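Local structure of glycerol Dehydrogenase (Unidentified, 5XN8) at residues K3-P8 with S241-E246; S174-A179 with S201-C206. The protein probably catalyses the NAD-dependent, reversible oxidation of glycerol to dihydroxyacetone, and probably also acts on 1,2-propanediol and 2,3-butanediol. All coordinates share one frame; numbering follows the deposited sequence.

From the N terminus the chain enters strand 3-6, which pairs with a second subunit, and then builds the parallel sheet of the nucleotide-binding half. It next runs into the helical half, where helices 162-185 and 197-223 pack together in contact 2 (174-179 with 201-206), closing a short loop. The following helix, 228-247, brings residues 241-246 back to the first strand and closes the much longer loop of contact 1, inside which contact 2 is nested. The two centres lie about 11 Å apart, and the contacts touch: Ser241 OG is 2.7 Å from Thr175 OG1, a probable hydrogen bond, and Gly244 CA packs on Thr175 CG2.

Contact 1: residues K3-P8 with S241-E246; sequences KVIQSP and SGIGFE
Ile243, on helix 228-247 of this iron-containing alcohol dehydrogenase fold, reaches across to the N-terminal strand 3-6 and the extended residues Ser7 and Pro8 that follow it. Its CB forks into two branches. CG2 meets the tip of Ile5, 4.0 Å from CD1, the two side chains crossing obliquely. The other branch runs through CG1, set beside the backbone N (chi1 -62°), and ends in CD1, which lies against residues 6-8: it is 3.3 Å from Gln6 O and 3.7 Å from Ser7 OG, with Pro8 CD a little farther off. Ser7 OG itself is hydrogen-bonded to Tyr239 OH, one helical turn before Ile243.

Gln6 and Glu246 cross at about a right angle, with amide and carboxylate planes 59° apart. Gln6 NE2 is 3.4 Å from Glu246 OE1, which also packs against the Gln6 CG methylene at 3.5 Å. The buried carboxylate is gripped from elsewhere: Ala126 N bonds OE2 and Asn146 ND2 bonds OE1. It lies close to Ser125 and Leu127, probable NAD(+)-binding residues. Strand 3-6 also pairs antiparallel with a strand of the second subunit, where Gln6 OE1 accepts a hydrogen bond from Lys10 NZ of that subunit.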
# COMPACT_ATOMS: atom_id res chain seq x y z
N LYS A 3 29.33 0.31 -24.14
CA LYS A 3 28.01 -0.35 -24.17
C LYS A 3 27.63 -0.49 -25.64
O LYS A 3 27.82 0.44 -26.42
CB LYS A 3 26.96 0.46 -23.41
CG LYS A 3 27.23 0.60 -21.92
CD LYS A 3 26.28 1.58 -21.27
CE LYS A 3 26.32 1.48 -19.75
NZ LYS A 3 25.42 2.49 -19.13
N VAL A 4 27.14 -1.67 -26.03
CA VAL A 4 26.78 -1.93 -27.42
C VAL A 4 25.42 -2.60 -27.48
O VAL A 4 25.10 -3.44 -26.65
CB VAL A 4 27.82 -2.82 -28.15
CG1 VAL A 4 27.53 -2.85 -29.66
CG2 VAL A 4 29.23 -2.30 -27.90
N ILE A 5 24.63 -2.18 -28.47
CA ILE A 5 23.37 -2.85 -28.82
C ILE A 5 23.33 -2.97 -30.34
O ILE A 5 23.71 -2.03 -31.05
CB ILE A 5 22.13 -2.08 -28.27
CG1 ILE A 5 20.83 -2.80 -28.62
CG2 ILE A 5 22.08 -0.64 -28.80
CD1 ILE A 5 19.62 -2.25 -27.89
N GLN A 6 22.91 -4.13 -30.85
CA GLN A 6 22.69 -4.30 -32.29
C GLN A 6 21.28 -4.78 -32.57
O GLN A 6 20.59 -5.27 -31.69
CB GLN A 6 23.77 -5.17 -32.95
CG GLN A 6 23.94 -6.60 -32.44
CD GLN A 6 25.10 -7.31 -33.13
OE1 GLN A 6 26.28 -6.96 -32.93
NE2 GLN A 6 24.77 -8.28 -33.97
N SER A 7 20.85 -4.59 -33.81
CA SER A 7 19.49 -4.86 -34.21
C SER A 7 19.41 -5.16 -35.70
O SER A 7 20.27 -4.69 -36.46
CB SER A 7 18.60 -3.65 -33.87
OG SER A 7 17.21 -3.93 -34.07
N PRO A 8 18.40 -5.94 -36.13
CA PRO A 8 18.10 -5.96 -37.56
C PRO A 8 17.56 -4.60 -38.00
O PRO A 8 16.86 -3.96 -37.22
CB PRO A 8 17.00 -7.03 -37.67
CG PRO A 8 16.36 -7.02 -36.33
CD PRO A 8 17.51 -6.83 -35.38
N SER A 241 13.12 -11.06 -27.17
CA SER A 241 14.04 -12.10 -26.72
C SER A 241 15.34 -12.06 -27.52
O SER A 241 16.42 -12.25 -26.97
CB SER A 241 13.38 -13.48 -26.80
OG SER A 241 14.23 -14.50 -26.29
N GLY A 242 15.22 -11.79 -28.82
CA GLY A 242 16.36 -11.68 -29.73
C GLY A 242 17.35 -10.57 -29.43
O GLY A 242 18.56 -10.82 -29.42
N ILE A 243 16.85 -9.36 -29.22
CA ILE A 243 17.69 -8.23 -28.77
C ILE A 243 18.22 -8.54 -27.38
O ILE A 243 19.38 -8.28 -27.07
CB ILE A 243 16.92 -6.88 -28.75
CG1 ILE A 243 16.41 -6.46 -30.14
CG2 ILE A 243 17.78 -5.76 -28.16
CD1 ILE A 243 17.46 -6.23 -31.18
N GLY A 244 17.35 -9.11 -26.53
CA GLY A 244 17.71 -9.51 -25.18
C GLY A 244 18.92 -10.42 -25.05
O GLY A 244 19.80 -10.14 -24.25
N PHE A 245 18.98 -11.50 -25.82
CA PHE A 245 20.09 -12.47 -25.66
C PHE A 245 21.39 -11.97 -26.32
O PHE A 245 22.48 -12.14 -25.76
CB PHE A 245 19.68 -13.89 -26.11
CG PHE A 245 20.05 -14.25 -27.54
CD1 PHE A 245 21.32 -14.69 -27.85
CD2 PHE A 245 19.10 -14.17 -28.56
CE1 PHE A 245 21.66 -15.03 -29.16
CE2 PHE A 245 19.43 -14.50 -29.86
CZ PHE A 245 20.71 -14.94 -30.17
N GLU A 246 21.27 -11.36 -27.50
CA GLU A 246 22.43 -10.97 -28.30
C GLU A 246 23.14 -9.74 -27.75
O GLU A 246 24.38 -9.69 -27.78
CB GLU A 246 22.02 -10.73 -29.75
CG GLU A 246 23.20 -10.52 -30.70
CD GLU A 246 22.77 -10.41 -32.14
OE1 GLU A 246 21.94 -9.52 -32.46
OE2 GLU A 246 23.26 -11.22 -32.96

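Contact 2: residues S174-A179 with S201-C206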
# COMPACT_ATOMS: atom_id res chain seq x y z
N SER A 174 13.82 -17.48 -20.59
CA SER A 174 15.21 -17.40 -20.12
C SER A 174 15.89 -16.05 -20.29
O SER A 174 16.95 -15.83 -19.73
CB SER A 174 16.06 -18.39 -20.90
OG SER A 174 16.29 -17.90 -22.21
N THR A 175 15.32 -15.17 -21.11
CA THR A 175 16.05 -13.99 -21.58
C THR A 175 16.33 -13.00 -20.48
O THR A 175 17.47 -12.56 -20.33
CB THR A 175 15.30 -13.33 -22.76
OG1 THR A 175 15.14 -14.29 -23.79
CG2 THR A 175 16.07 -12.15 -23.30
N TRP A 176 15.30 -12.65 -19.71
CA TRP A 176 15.46 -11.74 -18.55
C TRP A 176 16.47 -12.25 -17.53
O TRP A 176 17.26 -11.47 -17.01
CB TRP A 176 14.11 -11.51 -17.86
CG TRP A 176 14.24 -10.89 -16.50
CD1 TRP A 176 13.84 -11.44 -15.33
CD2 TRP A 176 14.85 -9.63 -16.18
NE1 TRP A 176 14.14 -10.59 -14.29
CE2 TRP A 176 14.77 -9.48 -14.78
CE3 TRP A 176 15.46 -8.62 -16.93
CZ2 TRP A 176 15.26 -8.36 -14.12
CZ3 TRP A 176 15.95 -7.50 -16.27
CH2 TRP A 176 15.85 -7.37 -14.88
N PHE A 177 16.44 -13.55 -17.23
CA PHE A 177 17.26 -14.09 -16.15
C PHE A 177 18.74 -14.16 -16.51
O PHE A 177 19.60 -13.89 -15.65
CB PHE A 177 16.74 -15.44 -15.71
CG PHE A 177 15.37 -15.38 -15.10
CD1 PHE A 177 15.20 -14.90 -13.81
CD2 PHE A 177 14.26 -15.73 -15.84
CE1 PHE A 177 13.94 -14.81 -13.26
CE2 PHE A 177 12.99 -15.62 -15.29
CZ PHE A 177 12.83 -15.18 -13.99
N GLU A 178 19.02 -14.51 -17.76
CA GLU A 178 20.38 -14.54 -18.29
C GLU A 178 20.91 -13.15 -18.62
O GLU A 178 22.10 -12.86 -18.44
CB GLU A 178 20.43 -15.40 -19.55
CG GLU A 178 20.08 -16.87 -19.31
CD GLU A 178 20.18 -17.70 -20.56
OE1 GLU A 178 19.29 -17.61 -21.42
OE2 GLU A 178 21.14 -18.46 -20.68
N ALA A 179 20.04 -12.29 -19.15
CA ALA A 179 20.42 -10.90 -19.41
C ALA A 179 20.80 -10.25 -18.09
O ALA A 179 21.92 -9.73 -17.96
CB ALA A 179 19.27 -10.15 -20.05
N SER A 201 16.12 -3.61 -20.60
CA SER A 201 14.70 -3.27 -20.45
C SER A 201 13.81 -4.15 -21.33
O SER A 201 12.74 -4.56 -20.90
CB SER A 201 14.46 -1.80 -20.80
OG SER A 201 14.48 -1.64 -22.20
N LEU A 202 14.25 -4.41 -22.56
CA LEU A 202 13.51 -5.28 -23.49
C LEU A 202 13.56 -6.74 -23.06
O LEU A 202 12.59 -7.48 -23.24
CB LEU A 202 14.05 -5.14 -24.92
CG LEU A 202 13.78 -3.83 -25.65
CD1 LEU A 202 14.59 -3.81 -26.94
CD2 LEU A 202 12.32 -3.59 -25.96
N ALA A 203 14.69 -7.15 -22.48
CA ALA A 203 14.79 -8.44 -21.79
C ALA A 203 13.73 -8.61 -20.70
O ALA A 203 13.12 -9.67 -20.61
CB ALA A 203 16.18 -8.61 -21.19
N ARG A 204 13.52 -7.57 -19.90
CA ARG A 204 12.53 -7.58 -18.82
C ARG A 204 11.11 -7.54 -19.37
O ARG A 204 10.23 -8.24 -18.87
CB ARG A 204 12.74 -6.40 -17.86
CG ARG A 204 11.78 -6.32 -16.67
CD ARG A 204 12.03 -7.41 -15.62
NE ARG A 204 10.80 -7.79 -14.92
CZ ARG A 204 10.72 -8.32 -13.70
NH1 ARG A 204 11.81 -8.57 -12.96
NH2 ARG A 204 9.53 -8.61 -13.19
N LEU A 205 10.89 -6.71 -20.38
CA LEU A 205 9.59 -6.65 -21.04
C LEU A 205 9.20 -8.00 -21.64
O LEU A 205 8.04 -8.39 -21.59
CB LEU A 205 9.60 -5.58 -22.14
CG LEU A 205 8.26 -5.35 -22.85
CD1 LEU A 205 7.24 -4.76 -21.89
CD2 LEU A 205 8.46 -4.45 -24.05
N CYS A 206 10.17 -8.70 -22.21
CA CYS A 206 9.95 -10.07 -22.69
C CYS A 206 9.28 -10.94 -21.61
O CYS A 206 8.23 -11.55 -21.85
CB CYS A 206 11.29 -10.69 -23.10
SG CYS A 206 11.18 -12.31 -23.82
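Ala203 sets the spacing where helices 162-185 and 197-223 pack in the helical domain of the dehydrogenase, their short segments running roughly antiparallel at 143° with axes 7.6 Å apart. Its methyl points into the interface and meets Ala179 CB at 3.6 Å and Thr175 CG2 at 4.1 Å. Small side chains at the centre allow this close approach, and the CA atoms of Trp176 and Ala203 come within 4.7 Å of each other. Trp176 CB sits against the backbone carbonyl of Ala203, while Cys206 SG makes a looser contact with Thr175 CB.

At one margin, Arg204 lies over the indole of Trp176. Its CD stands 3.5 Å from the centroid of the six-membered ring and only 10° off the normal, a CH-pi contact over the face, and CB touches the ring near CE3 and CZ3. The chain bends at chi2, and the guanidinium, turned 65° from the ring plane, makes an off-centre cation-pi contact with the five-membered ring. A salt bridge from Arg204 NH2 to Asp208 OD1, one turn along the same helix, steadies this end, while Tyr207 meets the rings of both Trp176 and Phe177.

Farther out, helix 162-185 faces the metal site. Ser174 OG is hydrogen-bonded to the backbone O of the zinc ligand Asp171, and the zinc-binding His254 is held through its ND1, hydrogen-bonded to Glu178 OE1.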